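Local coordinates for protein fatty acid synthase 1, isoform A (Drosophila melanogaster, PDB 6FN6) that probably carries out the reductive and dehydrating steps of fatty acid synthesis in the insect multienzyme, through its dehydratase, enoylreductase and ketoreductase domains, at residues G23-G28 and G142-G147; G708-I713 and G732-T737; A949-L954 and G976-I981. All blocks are in the same frame, centred on the assembly; numbering follows the deposited sequence.

Contact 1 of 3, residues G23-G28 and G142-G147; sequences GHTIDG and GYDYGG
The predicted catalytic histidine of the dehydratase, His24, meets Tyr145 where the two hotdog folds of that domain join: residues 23-28 belong to the N-terminal hotdog and residues 142-147 to the C-terminal one, paired as short, weakly bonded antiparallel strands. CD2 of His24 comes to the ring edge of Tyr145, 3.6 Å from CE1, with the ring planes turned 50° against each other. The imidazole shares its face of the sheet with Ile26, Tyr143 and Tyr145. There ND1 bonds to Leu31 O, which limits rotation of the ring, and Asp175, the predicted proton donor, lies alongside. CD1 of Ile26, an apolar methyl suited to a place among rings, touches both tyrosines, 3.6 Å from Tyr143 CD1 at that ring's edge and 3.8 Å from Tyr145 CE1, approached obliquely; it also lies over one face of the His24 ring, displaced toward its rim. Backbone bonds run from Gly146 N to Gly23 O (2.8 Å) and from Asp27 N to Gly142 O (2.8 Å). Gly142 ends helix 131-141 in a Schellman motif, whose positive phi suits glycine. Asp27 OD2 forms a salt bridge with Arg251 NE and accepts a bond from Arg252 N. The short side chain of Asp144 brings OD2 to the turn after the strand, where Gly28 N meets it at 3.1 Å from above the carboxylate plane.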
loop_
_atom_site.group_PDB
_atom_site.type_symbol
_atom_site.label_atom_id
_atom_site.label_comp_id
_atom_site.label_asym_id
_atom_site.label_seq_id
_atom_site.Cartn_x
_atom_site.Cartn_y
_atom_site.Cartn_z
ATOM N N GLY A 23 4.511 -1.899 -38.006
ATOM C CA GLY A 23 5.813 -1.277 -37.856
ATOM C C GLY A 23 6.404 -1.436 -36.472
ATOM O O GLY A 23 7.621 -1.379 -36.301
ATOM N N HIS A 24 5.543 -1.622 -35.475
ATOM C CA HIS A 24 5.992 -1.782 -34.097
ATOM C C HIS A 24 6.337 -3.239 -33.808
ATOM O O HIS A 24 5.725 -3.875 -32.949
ATOM C CB HIS A 24 4.920 -1.279 -33.129
ATOM C CG HIS A 24 5.378 -1.194 -31.706
ATOM N ND1 HIS A 24 5.100 -2.169 -30.772
ATOM C CD2 HIS A 24 6.102 -0.250 -31.058
ATOM C CE1 HIS A 24 5.629 -1.828 -29.612
ATOM N NE2 HIS A 24 6.244 -0.667 -29.759
ATOM N N THR A 25 7.327 -3.759 -34.530
ATOM C CA THR A 25 7.765 -5.140 -34.363
ATOM C C THR A 25 8.862 -5.219 -33.306
ATOM O O THR A 25 9.844 -4.481 -33.360
ATOM C CB THR A 25 8.274 -5.726 -35.698
ATOM O OG1 THR A 25 7.217 -5.705 -36.665
ATOM C CG2 THR A 25 8.765 -7.163 -35.530
ATOM N N ILE A 26 8.685 -6.118 -32.343
ATOM C CA ILE A 26 9.643 -6.277 -31.255
ATOM C C ILE A 26 10.079 -7.729 -31.179
ATOM O O ILE A 26 9.260 -8.620 -30.956
ATOM C CB ILE A 26 9.051 -5.826 -29.901
ATOM C CG1 ILE A 26 8.479 -4.408 -29.991
ATOM C CG2 ILE A 26 10.104 -5.923 -28.800
ATOM C CD1 ILE A 26 9.507 -3.330 -30.218
ATOM N N ASP A 27 11.377 -7.960 -31.348
ATOM C CA ASP A 27 11.942 -9.297 -31.232
ATOM C C ASP A 27 11.221 -10.284 -32.150
ATOM O O ASP A 27 10.883 -11.394 -31.741
ATOM C CB ASP A 27 11.868 -9.772 -29.778
ATOM C CG ASP A 27 12.778 -10.955 -29.500
ATOM O OD1 ASP A 27 13.564 -11.330 -30.394
ATOM O OD2 ASP A 27 12.717 -11.505 -28.380
ATOM N N GLY A 28 10.989 -9.873 -33.394
ATOM C CA GLY A 28 10.418 -10.752 -34.399
ATOM C C GLY A 28 8.921 -10.970 -34.300
ATOM O O GLY A 28 8.384 -11.907 -34.890
ATOM N N GLY A 142 17.026 -5.708 -30.089
ATOM C CA GLY A 142 15.839 -6.518 -30.299
ATOM C C GLY A 142 14.676 -5.781 -30.940
ATOM O O GLY A 142 13.732 -6.409 -31.424
ATOM N N TYR A 143 14.731 -4.452 -30.934
ATOM C CA TYR A 143 13.677 -3.645 -31.538
ATOM C C TYR A 143 13.773 -3.668 -33.059
ATOM O O TYR A 143 14.776 -3.238 -33.629
ATOM C CB TYR A 143 13.749 -2.198 -31.053
ATOM C CG TYR A 143 13.764 -2.029 -29.554
ATOM C CD1 TYR A 143 12.581 -1.943 -28.833
ATOM C CD2 TYR A 143 14.961 -1.938 -28.862
ATOM C CE1 TYR A 143 12.590 -1.782 -27.460
ATOM C CE2 TYR A 143 14.984 -1.777 -27.490
ATOM C CZ TYR A 143 13.796 -1.697 -26.793
ATOM O OH TYR A 143 13.822 -1.538 -25.425
ATOM N N ASP A 144 12.722 -4.152 -33.711
ATOM C CA ASP A 144 12.691 -4.221 -35.168
ATOM C C ASP A 144 11.683 -3.230 -35.733
ATOM O O ASP A 144 10.760 -3.612 -36.449
ATOM C CB ASP A 144 12.341 -5.638 -35.614
ATOM C CG ASP A 144 13.237 -6.683 -34.977
ATOM O OD1 ASP A 144 14.404 -6.807 -35.404
ATOM O OD2 ASP A 144 12.777 -7.369 -34.039
ATOM N N TYR A 145 11.878 -1.952 -35.431
ATOM C CA TYR A 145 10.933 -0.925 -35.846
ATOM C C TYR A 145 10.933 -0.748 -37.360
ATOM O O TYR A 145 11.961 -0.918 -38.021
ATOM C CB TYR A 145 11.256 0.411 -35.171
ATOM C CG TYR A 145 11.045 0.423 -33.671
ATOM C CD1 TYR A 145 9.795 0.166 -33.122
ATOM C CD2 TYR A 145 12.094 0.701 -32.804
ATOM C CE1 TYR A 145 9.597 0.178 -31.750
ATOM C CE2 TYR A 145 11.906 0.717 -31.431
ATOM C CZ TYR A 145 10.658 0.454 -30.912
ATOM O OH TYR A 145 10.470 0.469 -29.551
ATOM N N GLY A 146 9.767 -0.412 -37.900
ATOM C CA GLY A 146 9.608 -0.189 -39.323
ATOM C C GLY A 146 8.554 0.859 -39.612
ATOM O O GLY A 146 7.784 1.237 -38.729
ATOM N N GLY A 147 8.523 1.336 -40.852
ATOM C CA GLY A 147 7.558 2.340 -41.258
ATOM C C GLY A 147 7.624 3.617 -40.439
ATOM O O GLY A 147 8.706 4.121 -40.139
#

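Contact 2 of 3, residues G708-I713 and G732-T737; sequences GEKILI and GLTVFT
The ring of Phe736 is met at its edge from the neighbouring strand: CB of Lys710 and the carbonyl oxygen of Ile711 both lie near its plane, the former 4.4 Å from CE2. Asn759, from a loop outside the two segments, also touches Phe736. A chi1 of -66° sets CG beside the backbone N, and the ring leans back along the strand toward Lys710, leaving Leu712 to meet the root of the side chain. Its CD1 packs 3.7 Å from CB of Phe736, the two side chains crossing at about a right angle. Lys710 runs beside Thr734 on this same face, its aliphatic CG against the threonine CB, before the extended chain carries its amine away.

Both strands belong to a beta-alpha-beta unit of the Rossmann-type sheet in the enoylreductase, strand 710-713 leading through helix 719-731 to strand 734-739. Parallel pairing is carried by a ladder in which Ile711 takes part twice, its N giving to Thr734 O (2.8 Å) and its O receiving Phe736 N (2.9 Å, 178° at the hydrogen). Ile713 N then bonds Phe736 O at 2.8 Å.

The opposite face is mostly aliphatic, as befits a surface under helix 719-731, with Thr737 at its far end packing on Ile725. CG2 of Ile711 touches CG2 of Val735 at 3.9 Å, while Leu733 CD2 fits against CB of the same isoleucine. Val735 also packs on Ala728 and Leu729 of the helix, and Ile713 on Ala724; beta-branched residues suit both strand and interface. Gly732, with positive phi, closes the helix in a Schellman motif, and its O accepts a long bond of 3.3 Å from Gly708 N, which sits well above the carbonyl plane, not on a lone pair.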
loop_
_atom_site.group_PDB
_atom_site.type_symbol
_atom_site.label_atom_id
_atom_site.label_comp_id
_atom_site.label_asym_id
_atom_site.label_seq_id
_atom_site.Cartn_x
_atom_site.Cartn_y
_atom_site.Cartn_z
ATOM N N GLY A 708 12.133 -10.811 24.681
ATOM C CA GLY A 708 10.763 -10.883 25.154
ATOM C C GLY A 708 9.733 -10.518 24.102
ATOM O O GLY A 708 8.538 -10.740 24.295
ATOM N N GLU A 709 10.191 -9.954 22.987
ATOM C CA GLU A 709 9.293 -9.576 21.902
ATOM C C GLU A 709 8.821 -10.805 21.137
ATOM O O GLU A 709 9.389 -11.890 21.276
ATOM C CB GLU A 709 9.980 -8.602 20.942
ATOM C CG GLU A 709 10.229 -7.221 21.526
ATOM C CD GLU A 709 10.713 -6.223 20.488
ATOM O OE1 GLU A 709 11.535 -6.603 19.628
ATOM O OE2 GLU A 709 10.270 -5.056 20.532
ATOM N N LYS A 710 7.770 -10.627 20.340
ATOM C CA LYS A 710 7.239 -11.693 19.499
ATOM C C LYS A 710 7.616 -11.445 18.041
ATOM O O LYS A 710 7.411 -10.345 17.525
ATOM C CB LYS A 710 5.717 -11.789 19.633
ATOM C CG LYS A 710 5.206 -11.948 21.058
ATOM C CD LYS A 710 3.688 -11.817 21.105
ATOM C CE LYS A 710 3.145 -12.008 22.509
ATOM N NZ LYS A 710 1.685 -11.720 22.578
ATOM N N ILE A 711 8.164 -12.456 17.377
ATOM C CA ILE A 711 8.527 -12.313 15.969
ATOM C C ILE A 711 7.939 -13.441 15.128
ATOM O O ILE A 711 7.963 -14.609 15.520
ATOM C CB ILE A 711 10.056 -12.257 15.793
ATOM C CG1 ILE A 711 10.404 -11.938 14.337
ATOM C CG2 ILE A 711 10.693 -13.583 16.198
ATOM C CD1 ILE A 711 11.833 -11.471 14.132
ATOM N N LEU A 712 7.434 -13.076 13.954
ATOM C CA LEU A 712 6.905 -14.042 13.001
ATOM C C LEU A 712 7.924 -14.282 11.899
ATOM O O LEU A 712 8.153 -13.412 11.059
ATOM C CB LEU A 712 5.585 -13.549 12.402
ATOM C CG LEU A 712 4.985 -14.410 11.284
ATOM C CD1 LEU A 712 4.681 -15.814 11.780
ATOM C CD2 LEU A 712 3.734 -13.759 10.713
ATOM N N ILE A 713 8.541 -15.460 11.921
ATOM C CA ILE A 713 9.523 -15.842 10.911
ATOM C C ILE A 713 8.876 -16.772 9.894
ATOM O O ILE A 713 8.649 -17.951 10.178
ATOM C CB ILE A 713 10.758 -16.531 11.531
ATOM C CG1 ILE A 713 11.246 -15.790 12.779
ATOM C CG2 ILE A 713 11.865 -16.661 10.497
ATOM C CD1 ILE A 713 11.824 -14.430 12.509
ATOM N N GLY A 732 16.092 -14.367 22.841
ATOM C CA GLY A 732 15.037 -14.564 23.819
ATOM C C GLY A 732 13.646 -14.151 23.379
ATOM O O GLY A 732 12.758 -13.968 24.211
ATOM N N LEU A 733 13.446 -13.990 22.077
ATOM C CA LEU A 733 12.130 -13.635 21.559
ATOM C C LEU A 733 11.203 -14.842 21.503
ATOM O O LEU A 733 11.652 -15.985 21.422
ATOM C CB LEU A 733 12.240 -13.017 20.164
ATOM C CG LEU A 733 12.662 -11.547 20.082
ATOM C CD1 LEU A 733 14.104 -11.354 20.522
ATOM C CD2 LEU A 733 12.448 -11.019 18.672
ATOM N N THR A 734 9.902 -14.576 21.570
ATOM C CA THR A 734 8.899 -15.589 21.278
ATOM C C THR A 734 8.764 -15.694 19.762
ATOM O O THR A 734 8.574 -14.689 19.073
ATOM C CB THR A 734 7.544 -15.254 21.928
ATOM O OG1 THR A 734 7.660 -15.344 23.355
ATOM C CG2 THR A 734 6.450 -16.206 21.448
ATOM N N VAL A 735 8.879 -16.912 19.245
ATOM C CA VAL A 735 8.920 -17.122 17.808
ATOM C C VAL A 735 7.670 -17.819 17.283
ATOM O O VAL A 735 7.237 -18.843 17.811
ATOM C CB VAL A 735 10.189 -17.912 17.420
ATOM C CG1 VAL A 735 10.163 -18.299 15.954
ATOM C CG2 VAL A 735 11.432 -17.098 17.721
ATOM N N PHE A 736 7.098 -17.233 16.235
ATOM C CA PHE A 736 6.077 -17.887 15.427
ATOM C C PHE A 736 6.686 -18.190 14.056
ATOM O O PHE A 736 7.504 -17.419 13.557
ATOM C CB PHE A 736 4.837 -17.002 15.288
ATOM C CG PHE A 736 4.099 -16.786 16.580
ATOM C CD1 PHE A 736 3.090 -17.653 16.969
ATOM C CD2 PHE A 736 4.413 -15.718 17.407
ATOM C CE1 PHE A 736 2.409 -17.459 18.162
ATOM C CE2 PHE A 736 3.736 -15.521 18.598
ATOM C CZ PHE A 736 2.734 -16.392 18.976
ATOM N N THR A 737 6.315 -19.318 13.459
ATOM C CA THR A 737 6.824 -19.659 12.133
ATOM C C THR A 737 5.794 -20.368 11.270
ATOM O O THR A 737 4.702 -20.707 11.726
ATOM C CB THR A 737 8.075 -20.565 12.211
ATOM O OG1 THR A 737 7.744 -21.794 12.873
ATOM C CG2 THR A 737 9.190 -19.872 12.957
#

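Contact 3 of 3, residues A949-L954 and G976-I981; sequences ARYIVL and GVKVVI
Tyr951 and Lys978 touch across two parallel strands, CD2 of the ring lying 3.7 Å from CB of the lysine, which approaches the ring obliquely. The lysine's CG stands anti to its N (chi1 176°) and the chain bends at the next bond, so that its first methylenes line the tyrosine while the amine leads away from residues 949-954. Long amphipathic side chains suit this position, where the sheet borders solvent.

Around Ile952 and Leu954 the contacts are aliphatic. CG1 of Ile952 meets CG1 of Val977, the residue leading into the second strand, at 3.8 Å, and Leu954 CD1 reaches CD1 of Ile981, also at 3.8 Å, the two side chains crossing obliquely. Branched aliphatic residues suit a strand face that packs against helix 935-946.

Holding these pairs in register is a regular ladder: Ile952 N gives to Lys978 O (2.8 Å, 172° at the hydrogen), Val980 N to Ile952 O (2.9 Å), and Leu954 N to Val980 O (2.7 Å). At its start Lys978 N finds Arg950 O from above the carbonyl plane. The guanidinium of Arg950 folds back, NH2 bonding to Ala949 O at 2.8 Å; the oxygen lies in the guanidinium plane, although NH2 stands above the carbonyl plane of Ala949. NH2 also bonds Val945 O at the end of helix 935-946, so one arginine ties the turn between helix and strand.

Farther out, helix 935-946 covers Ile952, Leu954 and Val977, whereas helix 989-1002 lies against Tyr951, Val953, Lys978 and Val980. Strand 926-930 flanks strand 951-955 on the side away from 978-982. Gly976 ends helix 963-974 with positive phi, in a Schellman motif. Strand, helix 963-974 and strand make one beta-alpha-beta unit of the Rossmann-type fold of the ketoreductase domain, which in this family probably binds NADPH.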
loop_
_atom_site.group_PDB
_atom_site.type_symbol
_atom_site.label_atom_id
_atom_site.label_comp_id
_atom_site.label_asym_id
_atom_site.label_seq_id
_atom_site.Cartn_x
_atom_site.Cartn_y
_atom_site.Cartn_z
ATOM N N ALA A 949 40.439 -6.983 -24.178
ATOM C CA ALA A 949 41.280 -6.061 -24.932
ATOM C C ALA A 949 41.110 -4.648 -24.375
ATOM O O ALA A 949 39.989 -4.201 -24.128
ATOM C CB ALA A 949 40.934 -6.105 -26.408
ATOM N N ARG A 950 42.223 -3.950 -24.174
ATOM C CA ARG A 950 42.189 -2.614 -23.589
ATOM C C ARG A 950 42.970 -1.593 -24.420
ATOM O O ARG A 950 43.091 -0.429 -24.037
ATOM C CB ARG A 950 42.739 -2.657 -22.162
ATOM C CG ARG A 950 41.842 -3.398 -21.177
ATOM C CD ARG A 950 40.546 -2.641 -20.912
ATOM N NE ARG A 950 39.652 -3.367 -20.012
ATOM C CZ ARG A 950 38.801 -4.316 -20.392
ATOM N NH1 ARG A 950 38.031 -4.912 -19.491
ATOM N NH2 ARG A 950 38.714 -4.674 -21.668
ATOM N N TYR A 951 43.498 -2.037 -25.556
ATOM C CA TYR A 951 44.171 -1.149 -26.496
ATOM C C TYR A 951 43.750 -1.505 -27.917
ATOM O O TYR A 951 44.050 -2.593 -28.408
ATOM C CB TYR A 951 45.687 -1.242 -26.350
ATOM C CG TYR A 951 46.210 -0.783 -25.009
ATOM C CD1 TYR A 951 46.397 -1.685 -23.971
ATOM C CD2 TYR A 951 46.527 0.551 -24.782
ATOM C CE1 TYR A 951 46.879 -1.273 -22.744
ATOM C CE2 TYR A 951 47.009 0.972 -23.558
ATOM C CZ TYR A 951 47.184 0.057 -22.543
ATOM O OH TYR A 951 47.664 0.469 -21.323
ATOM N N ILE A 952 43.038 -0.585 -28.563
ATOM C CA ILE A 952 42.468 -0.839 -29.879
ATOM C C ILE A 952 42.988 0.173 -30.888
ATOM O O ILE A 952 42.999 1.378 -30.631
ATOM C CB ILE A 952 40.927 -0.810 -29.827
ATOM C CG1 ILE A 952 40.394 -1.918 -28.914
ATOM C CG2 ILE A 952 40.332 -0.914 -31.231
ATOM C CD1 ILE A 952 40.656 -3.327 -29.407
ATOM N N VAL A 953 43.413 -0.327 -32.045
ATOM C CA VAL A 953 43.803 0.530 -33.156
ATOM C C VAL A 953 42.939 0.207 -34.366
ATOM O O VAL A 953 42.918 -0.927 -34.842
ATOM C CB VAL A 953 45.294 0.371 -33.490
ATOM C CG1 VAL A 953 45.695 1.319 -34.609
ATOM C CG2 VAL A 953 46.148 0.606 -32.253
ATOM N N LEU A 954 42.229 1.215 -34.859
ATOM C CA LEU A 954 41.377 1.052 -36.027
ATOM C C LEU A 954 41.913 1.886 -37.186
ATOM O O LEU A 954 42.115 3.095 -37.048
ATOM C CB LEU A 954 39.939 1.469 -35.708
ATOM C CG LEU A 954 39.288 0.853 -34.465
ATOM C CD1 LEU A 954 37.933 1.499 -34.210
ATOM C CD2 LEU A 954 39.139 -0.653 -34.607
ATOM N N GLY A 976 37.095 2.432 -20.425
ATOM C CA GLY A 976 38.516 2.518 -20.146
ATOM C C GLY A 976 39.409 1.962 -21.242
ATOM O O GLY A 976 40.567 1.623 -20.988
ATOM N N VAL A 977 38.892 1.889 -22.464
ATOM C CA VAL A 977 39.666 1.358 -23.581
ATOM C C VAL A 977 40.343 2.488 -24.345
ATOM O O VAL A 977 39.748 3.533 -24.602
ATOM C CB VAL A 977 38.782 0.520 -24.527
ATOM C CG1 VAL A 977 39.576 0.052 -25.746
ATOM C CG2 VAL A 977 38.195 -0.669 -23.792
ATOM N N LYS A 978 41.600 2.264 -24.705
ATOM C CA LYS A 978 42.347 3.211 -25.518
ATOM C C LYS A 978 42.074 2.949 -26.995
ATOM O O LYS A 978 42.468 1.915 -27.535
ATOM C CB LYS A 978 43.843 3.108 -25.222
ATOM C CG LYS A 978 44.726 3.988 -26.093
ATOM C CD LYS A 978 44.515 5.460 -25.803
ATOM C CE LYS A 978 45.377 6.324 -26.708
ATOM N NZ LYS A 978 45.212 7.777 -26.427
ATOM N N VAL A 979 41.392 3.891 -27.639
ATOM C CA VAL A 979 41.033 3.749 -29.041
ATOM C C VAL A 979 41.845 4.722 -29.881
ATOM O O VAL A 979 41.866 5.923 -29.614
ATOM C CB VAL A 979 39.529 3.976 -29.259
ATOM C CG1 VAL A 979 39.143 3.659 -30.702
ATOM C CG2 VAL A 979 38.710 3.137 -28.282
ATOM N N VAL A 980 42.514 4.190 -30.897
ATOM C CA VAL A 980 43.276 5.011 -31.824
ATOM C C VAL A 980 42.724 4.797 -33.225
ATOM O O VAL A 980 42.596 3.660 -33.681
ATOM C CB VAL A 980 44.782 4.680 -31.760
ATOM C CG1 VAL A 980 45.552 5.439 -32.826
ATOM C CG2 VAL A 980 45.339 4.990 -30.384
ATOM N N ILE A 981 42.381 5.895 -33.893
ATOM C CA ILE A 981 41.992 5.853 -35.296
ATOM C C ILE A 981 43.193 6.254 -36.139
ATOM O O ILE A 981 43.607 7.413 -36.119
ATOM C CB ILE A 981 40.789 6.776 -35.591
ATOM C CG1 ILE A 981 39.654 6.542 -34.592
ATOM C CG2 ILE A 981 40.296 6.573 -37.018
ATOM C CD1 ILE A 981 39.046 5.155 -34.640
#

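The three contacts follow one another along the chain and sit in three catalytic parts of the modifying region: contact 1 in the dehydratase, contact 2 in the enoylreductase and contact 3 in the ketoreductase. None touches another. Contacts 1 and 3 are the closest pair, with centres about 33 Å apart and nearest atoms about 22 Å apart, whereas contact 2 has its centre about 54 Å from contact 1 and 59 Å from contact 3. Only contact 1 contains a predicted catalytic residue. Contacts 2 and 3 are the same parallel beta-alpha-beta arrangement in separate Rossmann-type domains, each adjoining a glycine-rich segment consistent with nucleotide binding.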